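Long-range contacts in bacteriocin (Brevibacillus sp. SKDU10, PDB 6LWZ), which probably kills or inhibits other bacteria as a secreted, disulfide-stabilised antimicrobial peptide of the defensin-like laterosporulin family: residues R12-D17 and Y32-N37; Y28-V33 and H40-T45. All coordinates share one frame; numbering follows the deposited sequence.

Interaction 1 of 2, residues R12-D17 and Y32-N37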
ATOM      1  N   ARG A  12       0.591   3.139 -12.428  1.00 33.57           N
ATOM      2  CA  ARG A  12       0.236   1.819 -11.898  1.00 32.51           C
ATOM      3  C   ARG A  12       0.262   1.807 -10.371  1.00 30.28           C
ATOM      4  O   ARG A  12       0.644   2.786  -9.734  1.00 29.24           O
ATOM      5  CB  ARG A  12       1.149   0.721 -12.471  1.00 35.20           C
ATOM      6  CG  ARG A  12       2.634   0.905 -12.186  1.00 37.42           C
ATOM      7  CD  ARG A  12       3.495   0.363 -13.318  1.00 38.62           C
ATOM      8  NE  ARG A  12       3.251   1.077 -14.575  1.00 41.66           N
ATOM      9  CZ  ARG A  12       3.752   0.744 -15.765  1.00 46.01           C
ATOM     10  NH1 ARG A  12       4.546  -0.311 -15.909  1.00 49.76           N
ATOM     11  NH2 ARG A  12       3.447   1.479 -16.827  1.00 51.17           N
ATOM     12  N   PHE A  13      -0.187   0.696  -9.803  1.00 29.34           N
ATOM     13  CA  PHE A  13      -0.086   0.448  -8.376  1.00 28.66           C
ATOM     14  C   PHE A  13       0.992  -0.596  -8.126  1.00 28.74           C
ATOM     15  O   PHE A  13       1.100  -1.564  -8.875  1.00 27.63           O
ATOM     16  CB  PHE A  13      -1.421  -0.052  -7.832  1.00 29.44           C
ATOM     17  CG  PHE A  13      -2.466   1.015  -7.737  1.00 29.73           C
ATOM     18  CD1 PHE A  13      -3.225   1.359  -8.847  1.00 30.39           C
ATOM     19  CD2 PHE A  13      -2.692   1.680  -6.536  1.00 29.26           C
ATOM     20  CE1 PHE A  13      -4.197   2.345  -8.761  1.00 31.78           C
ATOM     21  CE2 PHE A  13      -3.662   2.667  -6.438  1.00 28.54           C
ATOM     22  CZ  PHE A  13      -4.414   3.004  -7.553  1.00 30.66           C
ATOM     23  N   ILE A  14       1.797  -0.380  -7.090  1.00 29.87           N
ATOM     24  CA  ILE A  14       2.764  -1.378  -6.631  1.00 30.90           C
ATOM     25  C   ILE A  14       2.391  -1.906  -5.239  1.00 30.82           C
ATOM     26  O   ILE A  14       2.274  -1.146  -4.277  1.00 31.22           O
ATOM     27  CB  ILE A  14       4.201  -0.824  -6.613  1.00 32.56           C
ATOM     28  CG1 ILE A  14       4.615  -0.379  -8.012  1.00 33.13           C
ATOM     29  CG2 ILE A  14       5.176  -1.884  -6.125  1.00 33.72           C
ATOM     30  CD1 ILE A  14       4.367   1.081  -8.271  1.00 35.06           C
ATOM     31  N   VAL A  15       2.238  -3.224  -5.154  1.00 31.93           N
ATOM     32  CA  VAL A  15       1.780  -3.911  -3.949  1.00 29.25           C
ATOM     33  C   VAL A  15       2.951  -4.623  -3.292  1.00 28.33           C
ATOM     34  O   VAL A  15       3.570  -5.483  -3.903  1.00 24.26           O
ATOM     35  CB  VAL A  15       0.708  -4.959  -4.296  1.00 28.54           C
ATOM     36  CG1 VAL A  15       0.328  -5.784  -3.076  1.00 28.17           C
ATOM     37  CG2 VAL A  15      -0.520  -4.288  -4.883  1.00 28.63           C
ATOM     38  N   LYS A  16       3.244  -4.250  -2.048  1.00 30.30           N
ATOM     39  CA  LYS A  16       4.339  -4.834  -1.283  1.00 31.88           C
ATOM     40  C   LYS A  16       3.785  -5.548  -0.059  1.00 29.62           C
ATOM     41  O   LYS A  16       3.219  -4.918   0.831  1.00 26.01           O
ATOM     42  CB  LYS A  16       5.325  -3.746  -0.861  1.00 35.83           C
ATOM     43  CG  LYS A  16       6.176  -3.216  -2.004  1.00 39.65           C
ATOM     44  CD  LYS A  16       6.526  -1.746  -1.827  1.00 42.06           C
ATOM     45  CE  LYS A  16       7.403  -1.239  -2.963  1.00 43.45           C
ATOM     46  NZ  LYS A  16       7.649   0.231  -2.899  1.00 44.21           N
ATOM     47  N   ASP A  17       3.947  -6.867  -0.036  1.00 31.24           N
ATOM     48  CA  ASP A  17       3.492  -7.706   1.065  1.00 34.96           C
ATOM     49  C   ASP A  17       4.512  -7.677   2.196  1.00 34.41           C
ATOM     50  O   ASP A  17       5.707  -7.857   1.962  1.00 32.64           O
ATOM     51  CB  ASP A  17       3.289  -9.139   0.578  1.00 40.90           C
ATOM     52  CG  ASP A  17       2.739 -10.048   1.652  1.00 44.62           C
ATOM     53  OD1 ASP A  17       3.424 -10.251   2.679  1.00 53.82           O
ATOM     54  OD2 ASP A  17       1.623 -10.575   1.464  1.00 49.61           O
ATOM     55  N   TYR A  32       1.318   1.229  -2.872  1.00 25.16           N
ATOM     56  CA  TYR A  32       1.839   2.489  -3.387  1.00 25.60           C
ATOM     57  C   TYR A  32       1.264   2.741  -4.770  1.00 26.45           C
ATOM     58  O   TYR A  32       0.877   1.801  -5.473  1.00 24.56           O
ATOM     59  CB  TYR A  32       3.367   2.434  -3.474  1.00 26.14           C
ATOM     60  CG  TYR A  32       4.075   2.647  -2.155  1.00 28.06           C
ATOM     61  CD1 TYR A  32       4.039   1.676  -1.162  1.00 29.25           C
ATOM     62  CD2 TYR A  32       4.791   3.818  -1.906  1.00 29.59           C
ATOM     63  CE1 TYR A  32       4.687   1.863   0.051  1.00 31.44           C
ATOM     64  CE2 TYR A  32       5.444   4.022  -0.697  1.00 32.39           C
ATOM     65  CZ  TYR A  32       5.389   3.042   0.282  1.00 33.42           C
ATOM     66  OH  TYR A  32       6.030   3.230   1.487  1.00 37.33           O
ATOM     67  N   VAL A  33       1.208   4.014  -5.146  1.00 27.66           N
ATOM     68  CA  VAL A  33       0.859   4.420  -6.508  1.00 30.01           C
ATOM     69  C   VAL A  33       2.122   4.912  -7.193  1.00 32.62           C
ATOM     70  O   VAL A  33       2.888   5.690  -6.614  1.00 32.75           O
ATOM     71  CB  VAL A  33      -0.220   5.542  -6.571  1.00 31.94           C
ATOM     72  CG1 VAL A  33      -1.418   5.190  -5.715  1.00 31.51           C
ATOM     73  CG2 VAL A  33       0.335   6.891  -6.140  1.00 33.46           C
ATOM     74  N   ALA A  34       2.355   4.435  -8.410  1.00 32.70           N
ATOM     75  CA  ALA A  34       3.383   4.995  -9.267  1.00 32.09           C
ATOM     76  C   ALA A  34       2.676   5.959 -10.192  1.00 34.19           C
ATOM     77  O   ALA A  34       1.793   5.565 -10.946  1.00 30.40           O
ATOM     78  CB  ALA A  34       4.086   3.913 -10.053  1.00 33.26           C
ATOM     79  N   CYS A  35       3.037   7.229 -10.092  1.00 38.72           N
ATOM     80  CA  CYS A  35       2.419   8.277 -10.895  1.00 41.10           C
ATOM     81  C   CYS A  35       3.098   8.407 -12.254  1.00 45.85           C
ATOM     82  O   CYS A  35       4.265   8.040 -12.415  1.00 41.52           O
ATOM     83  CB  CYS A  35       2.496   9.618 -10.158  1.00 42.17           C
ATOM     84  SG  CYS A  35       1.579   9.674  -8.601  1.00 45.49           S
ATOM     85  N   MET A  36       2.408   9.058 -13.168  1.00 48.58           N
ATOM     86  CA  MET A  36       2.992   9.406 -14.432  1.00 48.53           C
ATOM     87  C   MET A  36       4.002  10.513 -14.111  1.00 55.45           C
ATOM     88  O   MET A  36       5.119  10.401 -14.470  1.00 59.42           O
ATOM     89  CB  MET A  36       1.952   9.905 -15.427  1.00 43.67           C
ATOM     90  CG  MET A  36       0.875   8.930 -15.832  1.00 51.34           C
ATOM     91  SD  MET A  36       1.317   7.494 -16.782  1.00 56.12           S
ATOM     92  CE  MET A  36       1.656   8.188 -18.368  1.00 46.39           C
ATOM     93  N   ASN A  37       3.585  11.530 -13.392  1.00 65.04           N
ATOM     94  CA  ASN A  37       4.420  12.673 -13.045  1.00 72.19           C
ATOM     95  C   ASN A  37       5.641  12.343 -12.211  1.00 70.37           C
ATOM     96  O   ASN A  37       6.733  12.279 -12.719  1.00 66.88           O
ATOM     97  CB  ASN A  37       3.566  13.784 -12.414  1.00 71.09           C
ATOM     98  CG  ASN A  37       3.155  14.866 -13.436  1.00 74.59           C
ATOM     99  OD1 ASN A  37       2.213  14.696 -14.223  1.00 79.65           O
ATOM    100  ND2 ASN A  37       3.859  15.997 -13.413  1.00 72.87           N
TER

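Interaction 2 of 2, residues Y28-V33 and H40-T45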
ATOM      1  N   TYR A  28      -0.639  -8.086   6.117  1.00 22.92           N
ATOM      2  CA  TYR A  28      -0.924  -6.826   5.437  1.00 19.39           C
ATOM      3  C   TYR A  28       0.005  -6.566   4.250  1.00 22.69           C
ATOM      4  O   TYR A  28       1.106  -7.121   4.156  1.00 22.79           O
ATOM      5  CB  TYR A  28      -0.889  -5.641   6.426  1.00  9.79           C
ATOM      6  CG  TYR A  28       0.504  -5.230   6.846  1.00 17.21           C
ATOM      7  CD1 TYR A  28       1.250  -6.032   7.696  1.00 20.73           C
ATOM      8  CD2 TYR A  28       1.078  -4.048   6.387  1.00 22.11           C
ATOM      9  CE1 TYR A  28       2.524  -5.673   8.088  1.00 24.44           C
ATOM     10  CE2 TYR A  28       2.357  -3.676   6.777  1.00 23.96           C
ATOM     11  CZ  TYR A  28       3.072  -4.495   7.628  1.00 24.86           C
ATOM     12  OH  TYR A  28       4.345  -4.162   8.012  1.00 26.02           O
ATOM     13  N   LYS A  29      -0.478  -5.725   3.342  1.00 27.33           N
ATOM     14  CA  LYS A  29       0.286  -5.278   2.183  1.00 30.81           C
ATOM     15  C   LYS A  29       0.290  -3.766   2.173  1.00 29.03           C
ATOM     16  O   LYS A  29      -0.752  -3.147   2.379  1.00 27.85           O
ATOM     17  CB  LYS A  29      -0.344  -5.782   0.884  1.00 33.43           C
ATOM     18  CG  LYS A  29      -0.500  -7.290   0.818  1.00 37.11           C
ATOM     19  CD  LYS A  29      -1.215  -7.724  -0.450  1.00 39.86           C
ATOM     20  CE  LYS A  29      -1.633  -9.179  -0.362  1.00 41.19           C
ATOM     21  NZ  LYS A  29      -2.203  -9.660  -1.643  1.00 41.79           N
ATOM     22  N   GLN A  30       1.460  -3.176   1.957  1.00 31.16           N
ATOM     23  CA  GLN A  30       1.557  -1.743   1.742  1.00 33.32           C
ATOM     24  C   GLN A  30       1.346  -1.477   0.261  1.00 29.04           C
ATOM     25  O   GLN A  30       2.006  -2.091  -0.571  1.00 28.72           O
ATOM     26  CB  GLN A  30       2.920  -1.207   2.181  1.00 38.92           C
ATOM     27  CG  GLN A  30       3.178  -1.282   3.679  1.00 42.61           C
ATOM     28  CD  GLN A  30       2.369  -0.277   4.476  1.00 45.37           C
ATOM     29  OE1 GLN A  30       1.135  -0.278   4.437  1.00 46.94           O
ATOM     30  NE2 GLN A  30       3.063   0.578   5.221  1.00 45.26           N
ATOM     31  N   VAL A  31       0.424  -0.570  -0.050  1.00 25.67           N
ATOM     32  CA  VAL A  31       0.068  -0.242  -1.422  1.00 24.55           C
ATOM     33  C   VAL A  31       0.593   1.147  -1.764  1.00 24.06           C
ATOM     34  O   VAL A  31       0.338   2.115  -1.044  1.00 23.88           O
ATOM     35  CB  VAL A  31      -1.464  -0.280  -1.637  1.00 24.30           C
ATOM     36  CG1 VAL A  31      -1.833   0.025  -3.088  1.00 23.86           C
ATOM     37  CG2 VAL A  31      -2.022  -1.632  -1.237  1.00 25.72           C
ATOM     38  N   TYR A  32       1.318   1.229  -2.872  1.00 25.16           N
ATOM     39  CA  TYR A  32       1.839   2.489  -3.387  1.00 25.60           C
ATOM     40  C   TYR A  32       1.264   2.741  -4.770  1.00 26.45           C
ATOM     41  O   TYR A  32       0.877   1.801  -5.473  1.00 24.56           O
ATOM     42  CB  TYR A  32       3.367   2.434  -3.474  1.00 26.14           C
ATOM     43  CG  TYR A  32       4.075   2.647  -2.155  1.00 28.06           C
ATOM     44  CD1 TYR A  32       4.039   1.676  -1.162  1.00 29.25           C
ATOM     45  CD2 TYR A  32       4.791   3.818  -1.906  1.00 29.59           C
ATOM     46  CE1 TYR A  32       4.687   1.863   0.051  1.00 31.44           C
ATOM     47  CE2 TYR A  32       5.444   4.022  -0.697  1.00 32.39           C
ATOM     48  CZ  TYR A  32       5.389   3.042   0.282  1.00 33.42           C
ATOM     49  OH  TYR A  32       6.030   3.230   1.487  1.00 37.33           O
ATOM     50  N   VAL A  33       1.208   4.014  -5.146  1.00 27.66           N
ATOM     51  CA  VAL A  33       0.859   4.420  -6.508  1.00 30.01           C
ATOM     52  C   VAL A  33       2.122   4.912  -7.193  1.00 32.62           C
ATOM     53  O   VAL A  33       2.888   5.690  -6.614  1.00 32.75           O
ATOM     54  CB  VAL A  33      -0.220   5.542  -6.571  1.00 31.94           C
ATOM     55  CG1 VAL A  33      -1.418   5.190  -5.715  1.00 31.51           C
ATOM     56  CG2 VAL A  33       0.335   6.891  -6.140  1.00 33.46           C
ATOM     57  N   HIS A  40       6.896   6.952  -6.823  1.00 55.94           N
ATOM     58  CA  HIS A  40       6.194   6.283  -5.758  1.00 48.58           C
ATOM     59  C   HIS A  40       5.714   6.966  -4.529  1.00 38.54           C
ATOM     60  O   HIS A  40       6.487   7.472  -3.764  1.00 45.49           O
ATOM     61  CB  HIS A  40       7.022   5.106  -5.332  1.00 46.95           C
ATOM     62  CG  HIS A  40       7.294   4.176  -6.440  1.00 47.37           C
ATOM     63  ND1 HIS A  40       7.613   4.614  -7.699  1.00 50.42           N
ATOM     64  CD2 HIS A  40       7.249   2.839  -6.501  1.00 47.79           C
ATOM     65  CE1 HIS A  40       7.745   3.579  -8.490  1.00 49.55           C
ATOM     66  NE2 HIS A  40       7.549   2.491  -7.780  1.00 49.93           N
ATOM     67  N   LEU A  41       4.419   6.899  -4.313  1.00 41.45           N
ATOM     68  CA  LEU A  41       3.815   7.481  -3.105  1.00 42.92           C
ATOM     69  C   LEU A  41       2.966   6.420  -2.415  1.00 33.74           C
ATOM     70  O   LEU A  41       2.258   5.669  -3.086  1.00 26.59           O
ATOM     71  CB  LEU A  41       2.968   8.689  -3.490  1.00 39.47           C
ATOM     72  CG  LEU A  41       3.740   9.850  -4.096  1.00 37.52           C
ATOM     73  CD1 LEU A  41       2.811  10.982  -4.457  1.00 40.41           C
ATOM     74  CD2 LEU A  41       4.850  10.326  -3.186  1.00 34.09           C
ATOM     75  N   TYR A  42       3.055   6.417  -1.097  1.00 33.75           N
ATOM     76  CA  TYR A  42       2.278   5.490  -0.252  1.00 29.50           C
ATOM     77  C   TYR A  42       0.792   5.782  -0.427  1.00 24.89           C
ATOM     78  O   TYR A  42       0.379   6.906  -0.292  1.00 23.46           O
ATOM     79  CB  TYR A  42       2.628   5.725   1.208  1.00 29.21           C
ATOM     80  CG  TYR A  42       1.752   4.946   2.134  1.00 29.09           C
ATOM     81  CD1 TYR A  42       1.900   3.584   2.238  1.00 28.89           C
ATOM     82  CD2 TYR A  42       0.777   5.560   2.880  1.00 28.57           C
ATOM     83  CE1 TYR A  42       1.103   2.838   3.074  1.00 29.60           C
ATOM     84  CE2 TYR A  42      -0.028   4.837   3.728  1.00 28.81           C
ATOM     85  CZ  TYR A  42       0.138   3.474   3.817  1.00 30.27           C
ATOM     86  OH  TYR A  42      -0.639   2.738   4.633  1.00 34.24           O
ATOM     87  N   CYS A  43       0.034   4.737  -0.709  1.00 23.04           N
ATOM     88  CA  CYS A  43      -1.416   4.884  -0.913  1.00 23.34           C
ATOM     89  C   CYS A  43      -2.170   4.425   0.327  1.00 20.94           C
ATOM     90  O   CYS A  43      -2.808   5.254   0.931  1.00 25.03           O
ATOM     91  CB  CYS A  43      -1.897   4.059  -2.102  1.00 25.90           C
ATOM     92  SG  CYS A  43      -3.565   4.457  -2.674  1.00 33.27           S
ATOM     93  N   ARG A  44      -2.057   3.154   0.674  1.00 15.41           N
ATOM     94  CA  ARG A  44      -2.864   2.579   1.739  1.00  6.81           C
ATOM     95  C   ARG A  44      -2.369   1.197   2.146  1.00 13.14           C
ATOM     96  O   ARG A  44      -1.508   0.617   1.494  1.00 18.12           O
ATOM     97  CB  ARG A  44      -4.341   2.513   1.302  1.00  8.80           C
ATOM     98  CG  ARG A  44      -4.564   1.873  -0.064  1.00 17.99           C
ATOM     99  CD  ARG A  44      -6.031   1.643  -0.381  1.00 28.27           C
ATOM    100  NE  ARG A  44      -6.474   0.309   0.031  1.00 35.58           N
ATOM    101  CZ  ARG A  44      -7.370   0.043   0.983  1.00 46.00           C
ATOM    102  NH1 ARG A  44      -7.973   1.016   1.671  1.00 54.16           N
ATOM    103  NH2 ARG A  44      -7.673  -1.225   1.245  1.00 49.85           N
ATOM    104  N   THR A  45      -2.913   0.693   3.246  1.00 20.74           N
ATOM    105  CA  THR A  45      -2.622  -0.646   3.739  1.00 25.78           C
ATOM    106  C   THR A  45      -3.808  -1.543   3.419  1.00 28.25           C
ATOM    107  O   THR A  45      -4.955  -1.149   3.640  1.00 31.15           O
ATOM    108  CB  THR A  45      -2.406  -0.634   5.270  1.00 30.08           C
ATOM    109  OG1 THR A  45      -1.182   0.050   5.582  1.00 30.53           O
ATOM    110  CG2 THR A  45      -2.358  -2.064   5.841  1.00 31.90           C
TER

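Interaction 1 of 2, residues R12-D17 and Y32-N37
Y32 begins the pairing by exchanging two backbone hydrogen bonds with I14, each 2.9 Å from N to O: Y32 N donates to I14 O, and I14 N to Y32 O. Y32 O also takes a CA-H...O contact from F13. The ring of Y32 carries K16 over one face, with NZ 4.4 Å from the ring centroid and 14° off the normal, a cation-pi geometry. At V33, the non-hydrogen-bonded partner of F13, the side chains lie alongside and point the same way. With CG1 beside the backbone N (chi1 -50°), that methyl of V33 reaches CE2 of F13 at 3.5 Å. A34 then closes a second hydrogen-bonded pair: its N donates to R12 O (2.7 Å), and R12 N returns a bond to A34 O (3.1 Å). The CB of A34 shares its face of the sheet with I14, whose CD1 presses to 3.4 Å, a close fit for two methyl carbons, while R12 CG sits more loosely at 4.0 Å. C35 turns away to its disulfide with C6. The axes of 12-17 and 32-35 run at 147°, within the antiparallel hairpin of strands 10-20 and 26-35, with strand 40-48 on the far side of 26-35: H40 touches I14 and A34 on one face, and L41 and C43 touch V33 on the other.

Interaction 2 of 2, residues Y28-V33 and H40-T45
The rings of Y32 and Y42 meet edge to face: the edge of Y42 points toward the face of Y32, with planes at 78° and centroids 5.6 Å apart. Y42 CA lies over that same ring, 3.7 Å from its centroid, adding a CH-pi contact. Placing CG of Y42 opposite its backbone N (chi1 173°) sends the ring along its own strand, where its hydroxyl donates to T45 OG1. Y42's edge also meets the amide of Q30, whose OE1 lies in the ring plane 3.4 Å from CE1, the amide turned 62° against the ring. The bend of Q30 at chi2 brings OE1 back to T45, where it accepts a 2.6 Å hydrogen bond from OG1, giving a short chain of hydrogen bonds from Y42 OH through T45 OG1 to Q30 OE1. Beyond Q30, T45 CG2 packs on Y28 CB. V33, L41 and C43 form an apolar patch: V33 CG1 touches C43 SG at 3.8 Å, beside the C2-C43 disulfide, and V33 CG2 faces L41 CB. R44 runs past V31 and carries its guanidinium to a salt bridge with E46. Across from C43 and R44, V31 O accepts from both C43 N (2.7 Å) and R44 N (3.1 Å). Two consecutive residues facing V31 define a classic beta bulge, here interrupting the second antiparallel hairpin of a three-stranded, disulfide-linked defensin-like sheet.

Overall arrangement
Both interactions use the central strand 26-35 and share Y32 and V33: interaction 1 pairs it with 10-20, interaction 2 with 40-48. Their centres are about 7 Å apart, and a probable hydrogen bond, K16 O to Q30 N at 2.7 Å, extends the pairing of 10-20 with 26-35 to a residue of interaction 2. The centre of interaction 2 lies about 2 Å from that of the chain, against about 8 Å for interaction 1, yet it is largely a surface contact; interaction 1 is partly buried. Interaction 2 buries more area (591 against 370 Å²) and has a bulge, whereas interaction 1 keeps regular register. The Y32 ring takes the lysine cation-pi of interaction 1 and the edge-to-face tyrosine of interaction 2 on opposite faces.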